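Beta-d-glucoside glucohydrolase (Hypocrea jecorina, PDB 3ZZ1) probably hydrolyses terminal, non-reducing beta-D-glucosyl residues with release of beta-D-glucose, a step in the breakdown of cellulose. Local coordinates at residues Ile97-Lys102 against Gly317-Asn322; Ile444-Asn449 against Asp457-Gly462; His561-Asn566 against Ser700-Arg705. All coordinates share one frame; numbering follows the deposited sequence. Where two conformers were deposited one is given.

Contact 1 of 3, residues Ile97-Lys102 against Gly317-Asn322; sequences IGEEVK and GNHKTN
His319 enters between Glu99 and Glu100 of helix 87-103 and gives one ring nitrogen to each, a compact example of two helical carboxylates sharing one imidazole. With CG beside its own backbone N (chi1 -66°), the histidine extends its ring toward the helix. ND1 donates to Glu100 OE2 at 2.8 Å in a nearly straight bond that uses the anti lone pair of that oxygen. Glu100 OE2 is also hydrogen-bonded to Thr73 OG1. At the other nitrogen, NE2 donates to Glu99 OE1 at 2.5 Å, unusually short, so the exact length carries no weight; this acceptor is also met on its anti side, but 34° out of its carboxylate plane. Both oxygens lie at the ring edge, while CG of Glu100 packs 3.3 Å from ND1 of His319. The ring of Phe96, from the same helix, also meets the imidazole. Further on, Asn322 returns to helix 87-103, its ND2 bonded to Glu92 and the carbonyl of Leu89. Two N-H donors facing a buried carboxylate and a partly exposed one are consistent with a doubly protonated, positively charged imidazole, whose rotation is fixed at both nitrogens.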
# COMPACT_ATOMS: atom_id res chain seq x y z
N ILE A 97 -0.65 12.36 -7.63
CA ILE A 97 -2.05 12.00 -7.36
C ILE A 97 -2.82 13.21 -6.84
O ILE A 97 -3.92 13.50 -7.31
CB ILE A 97 -2.17 10.80 -6.36
CG1 ILE A 97 -1.81 9.49 -7.07
CG2 ILE A 97 -3.58 10.70 -5.77
CD1 ILE A 97 -1.55 8.32 -6.15
N GLY A 98 -2.23 13.92 -5.87
CA GLY A 98 -2.81 15.14 -5.33
C GLY A 98 -3.13 16.16 -6.41
O GLY A 98 -4.23 16.72 -6.44
N GLU A 99 -2.16 16.40 -7.29
CA GLU A 99 -2.31 17.35 -8.40
C GLU A 99 -3.51 17.02 -9.29
O GLU A 99 -4.29 17.91 -9.64
CB GLU A 99 -1.03 17.43 -9.23
CG GLU A 99 0.05 18.29 -8.60
CD GLU A 99 1.37 18.25 -9.35
OE1 GLU A 99 1.39 17.87 -10.54
OE2 GLU A 99 2.40 18.61 -8.74
N GLU A 100 -3.65 15.75 -9.64
CA GLU A 100 -4.73 15.29 -10.51
C GLU A 100 -6.09 15.36 -9.83
O GLU A 100 -7.08 15.71 -10.46
CB GLU A 100 -4.45 13.87 -11.03
CG GLU A 100 -3.14 13.78 -11.80
CD GLU A 100 -3.11 12.68 -12.84
OE1 GLU A 100 -4.07 11.89 -12.93
OE2 GLU A 100 -2.09 12.60 -13.58
N VAL A 101 -6.12 15.02 -8.54
CA VAL A 101 -7.35 15.07 -7.75
C VAL A 101 -7.89 16.49 -7.65
O VAL A 101 -9.08 16.72 -7.92
CB VAL A 101 -7.15 14.44 -6.35
CG1 VAL A 101 -8.39 14.60 -5.49
CG2 VAL A 101 -6.78 12.96 -6.47
N LYS A 102 -7.03 17.45 -7.28
CA LYS A 102 -7.42 18.85 -7.19
C LYS A 102 -7.83 19.38 -8.56
O LYS A 102 -8.86 20.06 -8.69
CB LYS A 102 -6.28 19.69 -6.61
CG LYS A 102 -6.63 21.15 -6.35
CD LYS A 102 -5.65 21.78 -5.37
CE LYS A 102 -5.88 23.28 -5.25
NZ LYS A 102 -5.32 24.02 -6.41
N GLY A 317 -0.69 15.80 -17.39
CA GLY A 317 0.59 16.47 -17.57
C GLY A 317 1.68 15.47 -17.93
O GLY A 317 1.48 14.63 -18.81
N ASN A 318 2.82 15.56 -17.25
CA ASN A 318 3.93 14.63 -17.43
C ASN A 318 4.06 13.66 -16.25
O ASN A 318 5.15 13.12 -16.00
CB ASN A 318 5.23 15.43 -17.63
CG ASN A 318 6.25 14.68 -18.46
OD1 ASN A 318 7.34 15.19 -18.71
ND2 ASN A 318 5.91 13.47 -18.90
N HIS A 319 2.96 13.44 -15.53
CA HIS A 319 2.96 12.55 -14.36
C HIS A 319 3.35 11.10 -14.67
O HIS A 319 3.72 10.35 -13.76
CB HIS A 319 1.60 12.57 -13.64
CG HIS A 319 1.26 13.89 -13.01
ND1 HIS A 319 -0.04 14.33 -12.88
CD2 HIS A 319 2.04 14.87 -12.50
CE1 HIS A 319 -0.05 15.51 -12.29
NE2 HIS A 319 1.20 15.86 -12.06
N LYS A 320 3.25 10.69 -15.94
CA LYS A 320 3.68 9.35 -16.36
C LYS A 320 5.13 9.02 -15.98
O LYS A 320 5.49 7.85 -15.87
CB LYS A 320 3.45 9.12 -17.86
CG LYS A 320 4.34 9.95 -18.80
CD LYS A 320 4.34 9.41 -20.23
CE LYS A 320 3.00 9.59 -20.95
NZ LYS A 320 2.55 11.01 -21.02
N THR A 321 5.95 10.05 -15.77
CA THR A 321 7.34 9.86 -15.35
C THR A 321 7.41 9.13 -14.02
O THR A 321 8.31 8.32 -13.80
CB THR A 321 8.10 11.20 -15.22
OG1 THR A 321 7.42 12.04 -14.27
CG2 THR A 321 8.20 11.92 -16.57
N ASN A 322 6.45 9.40 -13.14
CA ASN A 322 6.38 8.72 -11.86
C ASN A 322 6.00 7.26 -12.03
O ASN A 322 6.60 6.38 -11.42
CB ASN A 322 5.41 9.41 -10.90
CG ASN A 322 5.29 8.67 -9.56
OD1 ASN A 322 4.35 7.91 -9.35
ND2 ASN A 322 6.24 8.90 -8.66

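Contact 2 of 3, residues Ile444-Asn449 against Asp457-Gly462; sequences ITVEGN and DPWHNG
Glu447 and Trp459 bring the two segments nearest, their CA atoms 9.0 Å apart, and each of the two segments contains a type I' beta turn. The first turn runs from Val446 to Asn449 and is closed by backbone bonds in both directions between these two residues; the second runs from Trp459 to Gly462, at the start of helix 462-472, and is closed from Gly462 N to Trp459 O. No backbone hydrogen bond joins one turn to the other, so side chains and water make the link.

The indole of Trp459 makes the largest part of the contact. Val446 points CG1, anti to its backbone nitrogen (chi1 176°), at the ring edge, where it lies in the ring plane and 3.8 Å from CZ3 of Trp459. Asn449 and Trp459 reach toward each other from opposite directions, the amide tilted by 15° to the indole; ND2 lies above the indole plane, displaced toward its rim, 3.2 Å from Trp459 CZ2. The same ND2 makes a weak bond back to Val446 O, within its own turn. Glu447 runs its extended chain obliquely past the benzene half, CB 3.9 Å from CZ3 of Trp459. One water then donates to Glu447 OE1 at 2.6 Å and accepts from His460 N at 2.7 Å. A second accepts from Trp459 NE1 at 2.8 Å, close to Asn449 OD1, which is itself bonded to Asn454 N. Trp382 touches both Val446 and Trp459, while His460 NE2 is held by Asp374 O.

The chemistry thus divides the work: apolar and amide contacts position a buried indole, and water satisfies its N-H and the neighbouring backbone N-H, linking two turns of the loop between helix 462-472 and strand 430-437, whose Thr436 bonds the Trp459 backbone.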
# COMPACT_ATOMS: atom_id res chain seq x y z
N ILE A 444 -16.45 -8.81 -6.55
CA ILE A 444 -16.27 -9.37 -7.89
C ILE A 444 -15.55 -10.71 -7.83
O ILE A 444 -14.45 -10.81 -7.27
CB ILE A 444 -15.49 -8.44 -8.86
CG1 ILE A 444 -16.03 -7.00 -8.83
CG2 ILE A 444 -15.54 -9.00 -10.29
CD1 ILE A 444 -15.27 -6.02 -9.70
N THR A 445 -16.17 -11.73 -8.41
CA THR A 445 -15.56 -13.03 -8.60
C THR A 445 -15.04 -13.12 -10.04
O THR A 445 -15.80 -13.04 -11.00
CB THR A 445 -16.57 -14.18 -8.30
OG1 THR A 445 -16.95 -14.12 -6.93
CG2 THR A 445 -15.97 -15.55 -8.59
N VAL A 446 -13.72 -13.26 -10.16
CA VAL A 446 -13.05 -13.29 -11.46
C VAL A 446 -12.37 -14.64 -11.63
O VAL A 446 -11.48 -14.99 -10.84
CB VAL A 446 -12.00 -12.16 -11.59
CG1 VAL A 446 -11.24 -12.26 -12.89
CG2 VAL A 446 -12.65 -10.80 -11.46
N GLU A 447 -12.79 -15.38 -12.65
CA GLU A 447 -12.29 -16.73 -12.92
C GLU A 447 -12.32 -17.62 -11.67
O GLU A 447 -11.36 -18.31 -11.36
CB GLU A 447 -10.89 -16.69 -13.55
CG GLU A 447 -10.87 -16.09 -14.95
CD GLU A 447 -9.49 -16.08 -15.59
OE1 GLU A 447 -8.72 -17.05 -15.39
OE2 GLU A 447 -9.18 -15.10 -16.30
N GLY A 448 -13.45 -17.57 -10.96
CA GLY A 448 -13.64 -18.39 -9.76
C GLY A 448 -12.94 -17.89 -8.50
O GLY A 448 -12.95 -18.58 -7.48
N ASN A 449 -12.32 -16.71 -8.57
CA ASN A 449 -11.68 -16.09 -7.41
C ASN A 449 -12.55 -14.97 -6.82
O ASN A 449 -12.75 -13.93 -7.45
CB ASN A 449 -10.29 -15.56 -7.77
CG ASN A 449 -9.29 -16.67 -8.07
OD1 ASN A 449 -8.67 -17.23 -7.16
ND2 ASN A 449 -9.14 -17.00 -9.34
N ASP A 457 -0.94 -20.25 -7.15
CA ASP A 457 -0.47 -20.68 -8.47
C ASP A 457 -0.66 -19.58 -9.52
O ASP A 457 -1.56 -18.74 -9.37
CB ASP A 457 -1.20 -21.95 -8.92
CG ASP A 457 -0.89 -23.16 -8.04
OD1 ASP A 457 0.21 -23.21 -7.46
OD2 ASP A 457 -1.75 -24.05 -7.91
N PRO A 458 0.17 -19.59 -10.58
CA PRO A 458 -0.08 -18.67 -11.69
C PRO A 458 -1.44 -18.96 -12.31
O PRO A 458 -1.85 -20.12 -12.38
CB PRO A 458 1.03 -19.02 -12.68
CG PRO A 458 2.10 -19.63 -11.86
CD PRO A 458 1.39 -20.38 -10.79
N TRP A 459 -2.13 -17.91 -12.74
CA TRP A 459 -3.39 -18.03 -13.46
C TRP A 459 -3.14 -18.56 -14.87
O TRP A 459 -1.99 -18.63 -15.32
CB TRP A 459 -4.08 -16.67 -13.54
CG TRP A 459 -4.76 -16.22 -12.27
CD1 TRP A 459 -4.33 -16.41 -10.99
CD2 TRP A 459 -5.96 -15.44 -12.18
NE1 TRP A 459 -5.21 -15.83 -10.10
CE2 TRP A 459 -6.22 -15.23 -10.80
CE3 TRP A 459 -6.86 -14.92 -13.13
CZ2 TRP A 459 -7.34 -14.51 -10.35
CZ3 TRP A 459 -7.97 -14.21 -12.67
CH2 TRP A 459 -8.20 -14.01 -11.29
N HIS A 460 -4.22 -18.92 -15.56
CA HIS A 460 -4.17 -19.30 -16.98
C HIS A 460 -3.13 -20.37 -17.30
O HIS A 460 -2.48 -20.32 -18.35
CB HIS A 460 -3.89 -18.08 -17.87
CG HIS A 460 -4.77 -16.90 -17.59
ND1 HIS A 460 -6.15 -16.99 -17.54
CD2 HIS A 460 -4.47 -15.60 -17.37
CE1 HIS A 460 -6.65 -15.80 -17.29
NE2 HIS A 460 -5.66 -14.94 -17.18
N ASN A 461 -2.97 -21.32 -16.39
CA ASN A 461 -2.09 -22.47 -16.61
C ASN A 461 -0.62 -22.07 -16.81
O ASN A 461 0.12 -22.73 -17.54
CB ASN A 461 -2.60 -23.29 -17.80
CG ASN A 461 -2.82 -24.74 -17.45
OD1 ASN A 461 -3.57 -25.06 -16.52
ND2 ASN A 461 -2.19 -25.64 -18.20
N GLY A 462 -0.22 -20.99 -16.14
CA GLY A 462 1.12 -20.42 -16.26
C GLY A 462 2.25 -21.40 -16.01
O GLY A 462 3.26 -21.37 -16.71
O HOH W 1 -6.74 -18.56 -14.55
O HOH W 2 -5.69 -17.17 -7.69

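Contact 3 of 3, residues His561-Asn566 against Ser700-Arg705; sequences HFDDAN and SSRDIR
Arg702 meets Asp563 side-on, bringing NE and NH2 together on a single carboxylate oxygen. The two side chains slide past each other in opposite directions, and their flat groups are turned 49° apart. OD1 of Asp563 sits at the guanidinium edge, almost in its plane. NH2 of Arg702 donates to Asp563 OD1 at 2.8 Å, using the anti lone pair, while NE reaches the same oxygen at 3.0 Å, nearly along the C-O direction. This is a forked salt bridge, distinct from the side-on pairing of Arg705 with Asp703 in the same segment, where NE and NH2 each take a separate oxygen.

The arginine chain bends about its CB-CG bond (chi2 -76°), which swings its end to the aspartate although its CB does not head there. Its root is fixed as well: Ser700 OG accepts from Arg702 N at 3.1 Å and from Asp703 N at 2.8 Å, an ST turn and an ST motif at once. A water donates to Asp563 OD1 and to Ser701 OG, so three donors converge on that aspartate oxygen. The group also passes 3.8 Å from Phe562 CB at NH2 of Arg702, which is bonded in addition to the carbonyl of Ile567. Replaced by leucine, this position would probably leave the Asp563 charge without its mate and the carbonyl of Ile567 without this donor.

In the fold, the last turn of helix 559-564 faces the connection between strands 691-698 and 704-712, the latter an outermost strand of the four-stranded antiparallel sheet of the fibronectin type III-like part. Asp564 makes a second charged link to Arg645, and Ser701 pairs through its backbone with Phe573. The side chains of Ser701 and Ile704 touch Tyr636 of strand 629-638.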
# COMPACT_ATOMS: atom_id res chain seq x y z
N HIS A 561 7.20 -14.69 10.97
CA HIS A 561 6.85 -16.10 11.16
C HIS A 561 7.95 -17.03 10.61
O HIS A 561 8.30 -18.02 11.25
CB HIS A 561 5.50 -16.44 10.52
CG HIS A 561 5.31 -17.90 10.25
ND1 HIS A 561 5.24 -18.84 11.25
CD2 HIS A 561 5.19 -18.58 9.08
CE1 HIS A 561 5.08 -20.04 10.71
NE2 HIS A 561 5.05 -19.91 9.40
N PHE A 562 8.47 -16.69 9.44
CA PHE A 562 9.52 -17.49 8.80
C PHE A 562 10.81 -17.51 9.61
O PHE A 562 11.47 -18.54 9.69
CB PHE A 562 9.77 -17.00 7.37
CG PHE A 562 8.73 -17.45 6.38
CD1 PHE A 562 7.45 -16.89 6.39
CD2 PHE A 562 9.02 -18.45 5.46
CE1 PHE A 562 6.48 -17.31 5.50
CE2 PHE A 562 8.05 -18.89 4.56
CZ PHE A 562 6.78 -18.31 4.58
N ASP A 563 11.14 -16.38 10.23
CA ASP A 563 12.31 -16.28 11.09
C ASP A 563 12.11 -17.04 12.41
O ASP A 563 13.00 -17.79 12.83
CB ASP A 563 12.66 -14.82 11.37
CG ASP A 563 12.99 -14.04 10.11
OD1 ASP A 563 13.29 -14.66 9.06
OD2 ASP A 563 12.94 -12.79 10.17
N ASP A 564 10.95 -16.84 13.04
CA ASP A 564 10.60 -17.52 14.29
C ASP A 564 10.49 -19.04 14.15
O ASP A 564 10.98 -19.78 15.00
CB ASP A 564 9.30 -16.95 14.87
CG ASP A 564 8.97 -17.53 16.23
OD1 ASP A 564 9.67 -17.20 17.21
OD2 ASP A 564 8.01 -18.33 16.33
N ALA A 565 9.84 -19.50 13.08
CA ALA A 565 9.62 -20.94 12.88
C ALA A 565 10.79 -21.63 12.17
O ALA A 565 10.69 -22.82 11.82
CB ALA A 565 8.31 -21.18 12.13
N ASN A 566 11.88 -20.89 11.96
CA ASN A 566 13.07 -21.40 11.28
C ASN A 566 12.76 -22.01 9.91
O ASN A 566 13.22 -23.10 9.58
CB ASN A 566 13.83 -22.38 12.18
CG ASN A 566 15.18 -22.79 11.61
OD1 ASN A 566 15.88 -21.97 11.01
ND2 ASN A 566 15.54 -24.05 11.79
N SER A 700 18.87 -7.70 2.61
CA SER A 700 17.56 -8.33 2.79
C SER A 700 17.38 -8.73 4.26
O SER A 700 18.27 -8.48 5.08
CB SER A 700 17.40 -9.57 1.88
OG SER A 700 18.02 -10.72 2.43
N SER A 701 16.24 -9.34 4.59
CA SER A 701 15.98 -9.80 5.97
C SER A 701 16.82 -11.03 6.34
O SER A 701 16.93 -11.38 7.52
CB SER A 701 14.49 -10.09 6.18
OG SER A 701 14.02 -11.07 5.27
N ARG A 702 17.41 -11.69 5.34
CA ARG A 702 18.29 -12.84 5.57
C ARG A 702 19.75 -12.55 5.23
O ARG A 702 20.67 -13.12 5.83
CB ARG A 702 17.80 -14.07 4.79
CG ARG A 702 16.47 -14.67 5.28
CD ARG A 702 16.63 -15.49 6.56
NE ARG A 702 15.33 -15.79 7.17
CZ ARG A 702 14.71 -16.97 7.11
NH1 ARG A 702 15.27 -18.00 6.48
NH2 ARG A 702 13.54 -17.12 7.71
N ASP A 703 19.97 -11.65 4.27
CA ASP A 703 21.31 -11.27 3.81
C ASP A 703 21.87 -10.13 4.66
O ASP A 703 22.02 -9.00 4.18
CB ASP A 703 21.26 -10.88 2.32
CG ASP A 703 22.64 -10.85 1.66
OD1 ASP A 703 23.67 -11.05 2.34
OD2 ASP A 703 22.67 -10.63 0.42
N ILE A 704 22.17 -10.43 5.92
CA ILE A 704 22.75 -9.45 6.83
C ILE A 704 24.26 -9.38 6.61
O ILE A 704 24.96 -10.39 6.67
CB ILE A 704 22.42 -9.77 8.32
CG1 ILE A 704 20.90 -9.91 8.53
CG2 ILE A 704 23.02 -8.71 9.26
CD1 ILE A 704 20.08 -8.64 8.26
N ARG A 705 24.75 -8.17 6.34
CA ARG A 705 26.16 -7.94 6.02
C ARG A 705 26.95 -7.53 7.25
O ARG A 705 28.10 -7.95 7.42
CB ARG A 705 26.30 -6.87 4.94
CG ARG A 705 25.58 -7.19 3.64
CD ARG A 705 26.18 -8.40 2.95
NE ARG A 705 25.39 -8.80 1.79
CZ ARG A 705 25.51 -8.27 0.57
NH1 ARG A 705 26.39 -7.31 0.35
NH2 ARG A 705 24.74 -8.70 -0.41
O HOH W 3 12.91 -13.53 6.51

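In the fold
The three contacts follow one another along the chain and share no helix or strand. Contact 1 is buried and joins a helix of the N-terminal, TIM-barrel-clan domain to the segment leading into helix 320-329. Contact 2, also largely buried, lies within one loop of the C-terminal domain, about 32 Å from contact 1 between centres. Contact 3 is only partly buried and lies on the opposite side of the chain's centre from contact 1. Chemistry shifts with place: direct imidazole-carboxylate bonds in contact 1, aromatic packing with bridging waters in contact 2, and in contact 3 a salt bridge from a short helix to the edge of the fibronectin type III-like sheet, probably across a domain boundary.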